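Local coordinates for protein phosphoinositol-specific phospholipase C (Pseudomonas sp., PDB 5FYP) that probably cleaves phosphatidylinositol lipids at the phosphodiester on the glycerol side, as a calcium-dependent bacterial phospholipase C, at residues 24-29 with 281-286; 96-101 with 142-147; 194-199 with 209-214. All coordinates share one frame; numbering follows the deposited sequence.

Contact 1 (24-29 with 281-286). With CA (calcium ion), chain I.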
loop_
_atom_site.group_PDB
_atom_site.type_symbol
_atom_site.label_atom_id
_atom_site.label_comp_id
_atom_site.label_asym_id
_atom_site.label_seq_id
_atom_site.Cartn_x
_atom_site.Cartn_y
_atom_site.Cartn_z
ATOM N N ALA A 24 -4.083 2.521 -9.685
ATOM C CA ALA A 24 -3.960 3.080 -8.342
ATOM C C ALA A 24 -3.867 4.586 -8.466
ATOM O O ALA A 24 -3.475 5.134 -9.497
ATOM C CB ALA A 24 -2.726 2.524 -7.654
ATOM N N CYS A 25 -4.192 5.292 -7.383
ATOM C CA CYS A 25 -3.955 6.719 -7.378
ATOM C C CYS A 25 -2.485 7.013 -7.097
ATOM O O CYS A 25 -1.777 6.174 -6.628
ATOM C CB CYS A 25 -4.835 7.430 -6.352
ATOM S SG CYS A 25 -4.130 7.550 -4.715
ATOM N N HIS A 26 -2.074 8.244 -7.361
ATOM C CA HIS A 26 -0.806 8.762 -6.904
ATOM C C HIS A 26 -1.100 10.023 -6.077
ATOM O O HIS A 26 -1.593 11.019 -6.620
ATOM C CB HIS A 26 0.128 9.062 -8.067
ATOM C CG HIS A 26 1.533 9.388 -7.651
ATOM N ND1 HIS A 26 2.532 9.502 -8.575
ATOM C CD2 HIS A 26 2.114 9.602 -6.446
ATOM C CE1 HIS A 26 3.663 9.803 -7.958
ATOM N NE2 HIS A 26 3.435 9.878 -6.672
ATOM N N ASN A 27 -0.865 9.963 -4.771
ATOM C CA ASN A 27 -1.051 11.124 -3.902
ATOM C C ASN A 27 -2.474 11.674 -3.928
ATOM O O ASN A 27 -2.694 12.895 -3.820
ATOM C CB ASN A 27 -0.057 12.224 -4.185
ATOM C CG ASN A 27 1.353 11.878 -3.746
ATOM O OD1 ASN A 27 1.627 10.829 -3.167
ATOM N ND2 ASN A 27 2.240 12.712 -4.108
ATOM N N CYS A 28 -3.475 10.788 -3.986
ATOM C CA CYS A 28 -4.860 11.254 -4.115
ATOM C C CYS A 28 -5.499 11.887 -2.904
ATOM O O CYS A 28 -6.653 12.298 -2.974
ATOM C CB CYS A 28 -5.776 10.176 -4.646
ATOM S SG CYS A 28 -5.779 8.652 -3.709
ATOM N N TYR A 29 -4.748 11.973 -1.814
ATOM C CA TYR A 29 -5.125 12.817 -0.680
ATOM C C TYR A 29 -4.997 14.317 -0.968
ATOM O O TYR A 29 -5.512 15.145 -0.211
ATOM C CB TYR A 29 -4.237 12.454 0.538
ATOM C CG TYR A 29 -2.808 12.880 0.368
ATOM C CD1 TYR A 29 -2.425 14.183 0.660
ATOM C CD2 TYR A 29 -1.855 12.046 -0.194
ATOM C CE1 TYR A 29 -1.136 14.614 0.403
ATOM C CE2 TYR A 29 -0.578 12.480 -0.454
ATOM C CZ TYR A 29 -0.232 13.786 -0.161
ATOM O OH TYR A 29 1.026 14.268 -0.461
ATOM N N ALA A 281 0.333 3.526 -10.466
ATOM C CA ALA A 281 -0.107 4.755 -9.809
ATOM C C ALA A 281 -0.195 5.904 -10.794
ATOM O O ALA A 281 0.789 6.219 -11.458
ATOM C CB ALA A 281 0.846 5.095 -8.697
ATOM N N TYR A 282 -1.359 6.541 -10.838
ATOM C CA TYR A 282 -1.618 7.683 -11.709
ATOM C C TYR A 282 -2.178 8.853 -10.925
ATOM O O TYR A 282 -3.112 8.696 -10.134
ATOM C CB TYR A 282 -2.649 7.346 -12.767
ATOM C CG TYR A 282 -2.221 6.340 -13.781
ATOM C CD1 TYR A 282 -2.449 4.989 -13.576
ATOM C CD2 TYR A 282 -1.648 6.722 -14.996
ATOM C CE1 TYR A 282 -2.101 4.051 -14.524
ATOM C CE2 TYR A 282 -1.297 5.784 -15.960
ATOM C CZ TYR A 282 -1.524 4.461 -15.709
ATOM O OH TYR A 282 -1.229 3.522 -16.649
ATOM N N TYR A 283 -1.667 10.049 -11.206
ATOM C CA TYR A 283 -2.296 11.259 -10.676
ATOM C C TYR A 283 -3.766 11.340 -11.116
ATOM O O TYR A 283 -4.660 11.596 -10.306
ATOM C CB TYR A 283 -1.545 12.489 -11.136
ATOM C CG TYR A 283 -0.143 12.558 -10.617
ATOM C CD1 TYR A 283 0.104 12.728 -9.248
ATOM C CD2 TYR A 283 0.967 12.505 -11.466
ATOM C CE1 TYR A 283 1.395 12.832 -8.752
ATOM C CE2 TYR A 283 2.262 12.583 -10.988
ATOM C CZ TYR A 283 2.471 12.766 -9.627
ATOM O OH TYR A 283 3.743 12.899 -9.128
ATOM N N ARG A 284 -3.980 11.144 -12.415
ATOM C CA ARG A 284 -5.316 11.237 -13.076
ATOM C C ARG A 284 -5.866 9.808 -13.206
ATOM O O ARG A 284 -5.984 9.247 -14.292
ATOM C CB ARG A 284 -5.213 11.941 -14.416
ATOM C CG ARG A 284 -4.571 13.333 -14.325
ATOM C CD ARG A 284 -4.270 13.982 -15.675
ATOM N NE ARG A 284 -5.433 14.179 -16.485
ATOM C CZ ARG A 284 -5.387 14.511 -17.766
ATOM N NH1 ARG A 284 -4.206 14.633 -18.459
ATOM N NH2 ARG A 284 -6.533 14.693 -18.422
ATOM N N PHE A 285 -6.175 9.212 -12.062
ATOM C CA PHE A 285 -6.558 7.803 -12.033
ATOM C C PHE A 285 -7.885 7.501 -12.757
ATOM O O PHE A 285 -7.991 6.463 -13.412
ATOM C CB PHE A 285 -6.611 7.276 -10.584
ATOM C CG PHE A 285 -7.419 8.142 -9.656
ATOM C CD1 PHE A 285 -8.789 7.987 -9.550
ATOM C CD2 PHE A 285 -6.800 9.155 -8.941
ATOM C CE1 PHE A 285 -9.518 8.836 -8.736
ATOM C CE2 PHE A 285 -7.541 10.015 -8.169
ATOM C CZ PHE A 285 -8.898 9.848 -8.067
ATOM N N ALA A 286 -8.842 8.408 -12.686
ATOM C CA ALA A 286 -10.164 8.131 -13.289
ATOM C C ALA A 286 -10.075 8.052 -14.796
ATOM O O ALA A 286 -10.842 7.325 -15.434
ATOM C CB ALA A 286 -11.192 9.155 -12.869
HETATM CA CA CA I . 3.466 9.760 -2.035
HETATM O O HOH W 1 2.365 8.464 -11.127
HETATM O O HOH W 2 -4.186 10.820 -7.565
HETATM O O HOH W 3 4.697 9.518 -4.085
HETATM O O HOH W 4 4.812 11.755 -2.281
#
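The imidazole of His26 and the phenol of Tyr283 lie almost flat on one another beside the calcium site, their side chains running the same way. It is an offset stack, with ring centroids 4.3 Å apart and planes 10° from parallel. ND1 of His26 sits over the rim of the tyrosine ring, 3.4 Å from Tyr283 CZ, while Tyr283 CE1 lies over the rim of the imidazole. Swinging CG trans to the backbone N (chi1 -171°) carries the His26 ring to Tyr283 and also puts both its nitrogens on waters. His26 ND1 shares one with Ala281 O; NE2 is 2.9 Å from another, which itself coordinates the calcium together with Asn27, Glu48, Asp50 and Asp119. Next to the stack, strands 20-25 and 279-282 pair where the TIM barrel of this family closes, as its first and eighth parallel strands. Tyr282 N donates to Ala24 O over 2.9 Å (161°); the bond from His26 N to Tyr282 O, 3.0 Å long, is weak. At the end of strand 20-25 the turn bridged by the Cys25-Cys28 disulfide rests on Phe285, with Cys25 CB 3.7 Å from Phe285 CD2 and Cys28 CB 3.9 Å from Phe285 CE2.

Contact 2 (96-101 with 142-147)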
loop_
_atom_site.group_PDB
_atom_site.type_symbol
_atom_site.label_atom_id
_atom_site.label_comp_id
_atom_site.label_asym_id
_atom_site.label_seq_id
_atom_site.Cartn_x
_atom_site.Cartn_y
_atom_site.Cartn_z
ATOM N N ALA A 96 -7.920 10.666 10.657
ATOM C CA ALA A 96 -9.148 11.072 9.958
ATOM C C ALA A 96 -9.221 10.474 8.538
ATOM O O ALA A 96 -10.263 9.977 8.089
ATOM C CB ALA A 96 -9.238 12.569 9.880
ATOM N N CYS A 97 -8.104 10.533 7.831
ATOM C CA CYS A 97 -8.027 9.958 6.492
ATOM C C CYS A 97 -8.289 8.447 6.512
ATOM O O CYS A 97 -9.014 7.915 5.673
ATOM C CB CYS A 97 -6.688 10.244 5.823
ATOM S SG CYS A 97 -6.343 11.988 5.488
ATOM N N LEU A 98 -7.676 7.773 7.472
ATOM C CA LEU A 98 -7.907 6.344 7.621
ATOM C C LEU A 98 -9.386 6.048 7.923
ATOM O O LEU A 98 -9.961 5.096 7.382
ATOM C CB LEU A 98 -7.008 5.759 8.702
ATOM C CG LEU A 98 -5.508 5.855 8.448
ATOM C CD1 LEU A 98 -4.763 5.234 9.615
ATOM C CD2 LEU A 98 -5.085 5.193 7.157
ATOM N N ASN A 99 -9.999 6.858 8.775
ATOM C CA ASN A 99 -11.422 6.690 9.068
ATOM C C ASN A 99 -12.329 6.913 7.872
ATOM O O ASN A 99 -13.352 6.231 7.750
ATOM C CB ASN A 99 -11.840 7.570 10.229
ATOM C CG ASN A 99 -11.673 6.856 11.552
ATOM O OD1 ASN A 99 -12.121 5.710 11.719
ATOM N ND2 ASN A 99 -11.082 7.525 12.500
ATOM N N ASP A 100 -11.919 7.788 6.954
ATOM C CA ASP A 100 -12.703 7.937 5.718
ATOM C C ASP A 100 -12.740 6.601 4.954
ATOM O O ASP A 100 -13.777 6.196 4.428
ATOM C CB ASP A 100 -12.101 9.006 4.816
ATOM C CG ASP A 100 -12.434 10.411 5.261
ATOM O OD1 ASP A 100 -13.329 10.586 6.106
ATOM O OD2 ASP A 100 -11.770 11.318 4.735
ATOM N N VAL A 101 -11.626 5.880 4.922
ATOM C CA VAL A 101 -11.564 4.565 4.260
ATOM C C VAL A 101 -12.398 3.552 5.038
ATOM O O VAL A 101 -13.165 2.787 4.459
ATOM C CB VAL A 101 -10.113 4.097 4.084
ATOM C CG1 VAL A 101 -10.080 2.727 3.437
ATOM C CG2 VAL A 101 -9.350 5.105 3.247
ATOM N N ARG A 142 -6.541 0.118 15.659
ATOM C CA ARG A 142 -7.675 0.784 16.330
ATOM C C ARG A 142 -8.700 1.298 15.325
ATOM O O ARG A 142 -9.897 1.164 15.517
ATOM C CB ARG A 142 -7.179 1.918 17.213
ATOM C CG ARG A 142 -8.272 2.623 17.970
ATOM C CD ARG A 142 -7.674 3.449 19.111
ATOM N NE ARG A 142 -6.684 4.415 18.634
ATOM C CZ ARG A 142 -6.977 5.532 17.967
ATOM N NH1 ARG A 142 -8.228 5.847 17.682
ATOM N NH2 ARG A 142 -5.999 6.337 17.576
ATOM N N VAL A 143 -8.216 1.855 14.218
ATOM C CA VAL A 143 -9.124 2.347 13.191
ATOM C C VAL A 143 -9.807 1.195 12.450
ATOM O O VAL A 143 -11.032 1.153 12.351
ATOM C CB VAL A 143 -8.390 3.245 12.178
ATOM C CG1 VAL A 143 -9.288 3.593 10.998
ATOM C CG2 VAL A 143 -7.917 4.519 12.851
ATOM N N PHE A 144 -9.031 0.243 11.943
ATOM C CA PHE A 144 -9.563 -0.765 11.024
ATOM C C PHE A 144 -10.052 -2.048 11.662
ATOM O O PHE A 144 -10.840 -2.752 11.041
ATOM C CB PHE A 144 -8.532 -1.100 9.943
ATOM C CG PHE A 144 -8.279 0.048 8.998
ATOM C CD1 PHE A 144 -9.254 0.407 8.084
ATOM C CD2 PHE A 144 -7.100 0.759 9.021
ATOM C CE1 PHE A 144 -9.075 1.460 7.215
ATOM C CE2 PHE A 144 -6.905 1.822 8.160
ATOM C CZ PHE A 144 -7.886 2.192 7.256
ATOM N N GLN A 145 -9.557 -2.332 12.868
ATOM C CA GLN A 145 -9.900 -3.498 13.622
ATOM C C GLN A 145 -9.743 -4.747 12.762
ATOM O O GLN A 145 -8.723 -4.941 12.085
ATOM C CB GLN A 145 -11.319 -3.287 14.169
ATOM C CG GLN A 145 -11.469 -2.091 15.095
ATOM N N GLY A 146 -10.791 -5.527 12.631
ATOM C CA GLY A 146 -10.689 -6.767 11.920
ATOM C C GLY A 146 -10.686 -6.671 10.423
ATOM O O GLY A 146 -10.618 -7.697 9.766
ATOM N N LYS A 147 -10.739 -5.453 9.856
ATOM C CA LYS A 147 -10.714 -5.322 8.398
ATOM C C LYS A 147 -9.358 -5.651 7.794
ATOM O O LYS A 147 -9.272 -5.923 6.614
ATOM C CB LYS A 147 -11.116 -3.917 7.958
ATOM C CG LYS A 147 -12.557 -3.563 8.236
ATOM C CD LYS A 147 -12.845 -2.121 7.807
ATOM C CE LYS A 147 -14.253 -1.646 8.171
ATOM N NZ LYS A 147 -15.304 -2.387 7.421
HETATM O O HOH W 5 -12.608 3.294 13.421
#
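The ring of Phe144 meets helix 94-107 along its rim: Leu98 CD2 lies at the edge in the ring plane, 4.0 Å from Phe144 CE2, and Val101 CG1 approaches the edge near that plane, 4.1 Å from Phe144 CE1. Over the centre of one face sits CG1 of its own neighbour Val143, 4.0 Å above the plane. Leu98 crosses the phenylalanine at about a right angle, and the carbonyl oxygen of Leu98 comes obliquely to the ring, 3.6 Å from Phe144 CZ. Val143 CG1 does double duty. Pointing away from the valine's own backbone N (chi1 172°), this methyl both roofs the ring and reaches across the gap to Leu98 CB at 3.9 Å and to Asn99 OD1 at 3.6 Å. Helix 94-107 thus packs against the last turn of helix 133-144, and Leu98, Val101 and Phe144 all touch Leu116 of strand 114-120. A salt bridge of Arg142 with Glu95 ties the two helices, and Lys147, in the short 3-10 turn that follows, pairs with Asp106. Nearer the surface a water donates to both Asn99 OD1 (3.0 Å) and Val143 O (2.9 Å). Between the two segments themselves no direct hydrogen bond forms: their polar link passes through this one water, and the buried side is joined by apolar fit rather than by directed bonds.

Contact 3 (194-199 with 209-214)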
loop_
_atom_site.group_PDB
_atom_site.type_symbol
_atom_site.label_atom_id
_atom_site.label_comp_id
_atom_site.label_asym_id
_atom_site.label_seq_id
_atom_site.Cartn_x
_atom_site.Cartn_y
_atom_site.Cartn_z
ATOM N N GLN A 194 15.878 1.740 4.974
ATOM C CA GLN A 194 16.198 1.620 6.384
ATOM C C GLN A 194 14.962 1.792 7.281
ATOM O O GLN A 194 14.866 1.108 8.296
ATOM C CB GLN A 194 17.256 2.674 6.757
ATOM C CG GLN A 194 18.650 2.427 6.245
ATOM C CD GLN A 194 18.932 2.806 4.797
ATOM O OE1 GLN A 194 18.019 3.172 3.975
ATOM N NE2 GLN A 194 20.215 2.682 4.435
ATOM N N LYS A 195 14.056 2.706 6.930
ATOM C CA LYS A 195 12.887 2.916 7.774
ATOM C C LYS A 195 11.944 1.723 7.748
ATOM O O LYS A 195 11.274 1.439 8.741
ATOM C CB LYS A 195 12.143 4.209 7.414
ATOM C CG LYS A 195 12.665 5.466 8.095
ATOM C CD LYS A 195 14.109 5.795 7.853
ATOM C CE LYS A 195 14.480 7.142 8.469
ATOM N NZ LYS A 195 15.909 7.472 8.345
ATOM N N LEU A 196 11.879 1.029 6.616
ATOM C CA LEU A 196 11.102 -0.193 6.508
ATOM C C LEU A 196 11.762 -1.314 7.315
ATOM O O LEU A 196 11.078 -2.108 7.954
ATOM C CB LEU A 196 10.930 -0.611 5.042
ATOM C CG LEU A 196 9.837 0.122 4.256
ATOM C CD1 LEU A 196 9.781 1.601 4.379
ATOM C CD2 LEU A 196 9.897 -0.306 2.818
ATOM N N SER A 197 13.094 -1.385 7.260
ATOM C CA SER A 197 13.817 -2.393 8.023
ATOM C C SER A 197 13.611 -2.199 9.531
ATOM O O SER A 197 13.421 -3.166 10.261
ATOM C CB SER A 197 15.285 -2.348 7.651
ATOM O OG SER A 197 15.962 -3.488 8.171
ATOM N N GLN A 198 13.593 -0.944 9.942
ATOM C CA GLN A 198 13.359 -0.622 11.351
ATOM C C GLN A 198 11.945 -1.065 11.774
ATOM O O GLN A 198 11.757 -1.606 12.861
ATOM C CB GLN A 198 13.535 0.868 11.571
ATOM C CG GLN A 198 14.992 1.311 11.476
ATOM C CD GLN A 198 15.157 2.786 11.151
ATOM O OE1 GLN A 198 14.231 3.577 11.241
ATOM N NE2 GLN A 198 16.347 3.166 10.801
ATOM N N TYR A 199 10.959 -0.790 10.917
ATOM C CA TYR A 199 9.587 -1.208 11.200
ATOM C C TYR A 199 9.496 -2.732 11.340
ATOM O O TYR A 199 8.941 -3.249 12.312
ATOM C CB TYR A 199 8.664 -0.666 10.110
ATOM C CG TYR A 199 7.261 -1.208 10.231
ATOM C CD1 TYR A 199 6.326 -0.608 11.082
ATOM C CD2 TYR A 199 6.876 -2.335 9.540
ATOM C CE1 TYR A 199 5.065 -1.140 11.252
ATOM C CE2 TYR A 199 5.604 -2.881 9.679
ATOM C CZ TYR A 199 4.703 -2.281 10.561
ATOM O OH TYR A 199 3.479 -2.852 10.706
ATOM N N VAL A 209 1.260 -3.938 8.860
ATOM C CA VAL A 209 1.506 -3.281 7.577
ATOM C C VAL A 209 2.546 -4.072 6.806
ATOM O O VAL A 209 3.539 -4.542 7.364
ATOM C CB VAL A 209 1.966 -1.818 7.838
ATOM C CG1 VAL A 209 2.164 -1.041 6.549
ATOM C CG2 VAL A 209 1.007 -1.091 8.755
ATOM N N PHE A 210 2.305 -4.193 5.500
ATOM C CA PHE A 210 3.275 -4.775 4.552
ATOM C C PHE A 210 4.375 -3.760 4.236
ATOM O O PHE A 210 4.081 -2.653 3.800
ATOM C CB PHE A 210 2.586 -5.108 3.221
ATOM C CG PHE A 210 1.659 -6.282 3.283
ATOM C CD1 PHE A 210 0.330 -6.146 3.679
ATOM C CD2 PHE A 210 2.099 -7.545 2.927
ATOM C CE1 PHE A 210 -0.510 -7.229 3.702
ATOM C CE2 PHE A 210 1.268 -8.639 2.991
ATOM C CZ PHE A 210 -0.042 -8.479 3.385
ATOM N N ILE A 211 5.648 -4.150 4.314
ATOM C CA ILE A 211 6.709 -3.278 3.849
ATOM C C ILE A 211 6.950 -3.466 2.349
ATOM O O ILE A 211 6.885 -4.580 1.838
ATOM C CB ILE A 211 8.008 -3.450 4.647
ATOM C CG1 ILE A 211 8.594 -4.862 4.587
ATOM C CG2 ILE A 211 7.801 -3.009 6.094
ATOM C CD1 ILE A 211 10.028 -4.938 5.069
ATOM N N SER A 212 7.179 -2.355 1.640
ATOM C CA SER A 212 7.394 -2.428 0.209
ATOM C C SER A 212 8.606 -1.584 -0.170
ATOM O O SER A 212 8.481 -0.376 -0.355
ATOM C CB SER A 212 6.159 -1.965 -0.540
ATOM O OG SER A 212 6.369 -2.096 -1.927
ATOM N N PRO A 213 9.786 -2.205 -0.202
ATOM C CA PRO A 213 11.009 -1.409 -0.386
ATOM C C PRO A 213 11.171 -0.862 -1.787
ATOM O O PRO A 213 10.717 -1.444 -2.773
ATOM C CB PRO A 213 12.120 -2.407 -0.056
ATOM C CG PRO A 213 11.527 -3.737 -0.353
ATOM C CD PRO A 213 10.083 -3.616 0.061
ATOM N N VAL A 214 11.914 0.242 -1.852
ATOM C CA VAL A 214 12.414 0.794 -3.093
ATOM C C VAL A 214 13.265 -0.290 -3.755
ATOM O O VAL A 214 14.156 -0.874 -3.146
ATOM C CB VAL A 214 13.269 2.055 -2.836
ATOM C CG1 VAL A 214 13.884 2.559 -4.130
ATOM C CG2 VAL A 214 12.438 3.149 -2.167
#
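Leu196 and Ile211 slide past one another in opposite directions, the leucine reaching from helix 193-203 toward the strand while the isoleucine points from strand 210-211 toward the helix. The branch points do the touching, Leu196 CG lying 4.0 Å from Ile211 CB. Further out, Leu196 CD2 passes over the chain beyond the strand, 3.5 Å from Ser212 O and 4.2 Å from Pro213 CB. One turn of helix later Tyr199 meets a second branch of the isoleucine. Its chain crosses Ile211 obliquely, and Tyr199 CD2 lies 3.6 Å from Ile211 CG2; the same methyl is also 3.9 Å from Leu196 O. Against Val209 the tyrosine crosses at about a right angle. A chi1 of 172° stretches the tyrosine along the strand and delivers its hydroxyl to the start of the segment, where Tyr199 OH is 3.4 Å from Val209 CB. The same oxygen accepts a weak hydrogen bond from Val209 N at 3.1 Å, bent to 134°. Its stronger hydrogen-bonding partner is Asp137, which ties the buried hydroxyl to helix 133-144. Phe210 and Ser212 point away from the helix and touch strand 238-242, consistent with alternating residues facing the helix and the barrel interior. Leu188 of the neighbouring strand 184-189 touches Leu196 and Val209, completing the apolar layer. Strand 184-189, helix 193-203 and strand 210-211 make up a beta-alpha-beta crossover, with the helix lying over two adjacent parallel strands, the repeating element of the TIM barrel to which this family of phospholipases is assigned.

The three contacts sit around one barrel, their centres about 20 to 22 Å apart and none touching another. Contact 1 pairs strand 20-25 with strand 279-282, near the two ends of the chain, and so spans the whole stretch in which the other two occur; contact 2 closes before contact 3 opens. Contact 2 joins helices 94-107 and 133-144, which flank strand 114-120, and contact 3 lays helix 193-203 on strand 210-211, two places further along the same sheet. Contacts 1 and 3 lie on opposite sides of the chain's centre. Together they make a barrel closed beside the calcium, where its first and eighth parallel strands pair, and wrapped outside by packed helices.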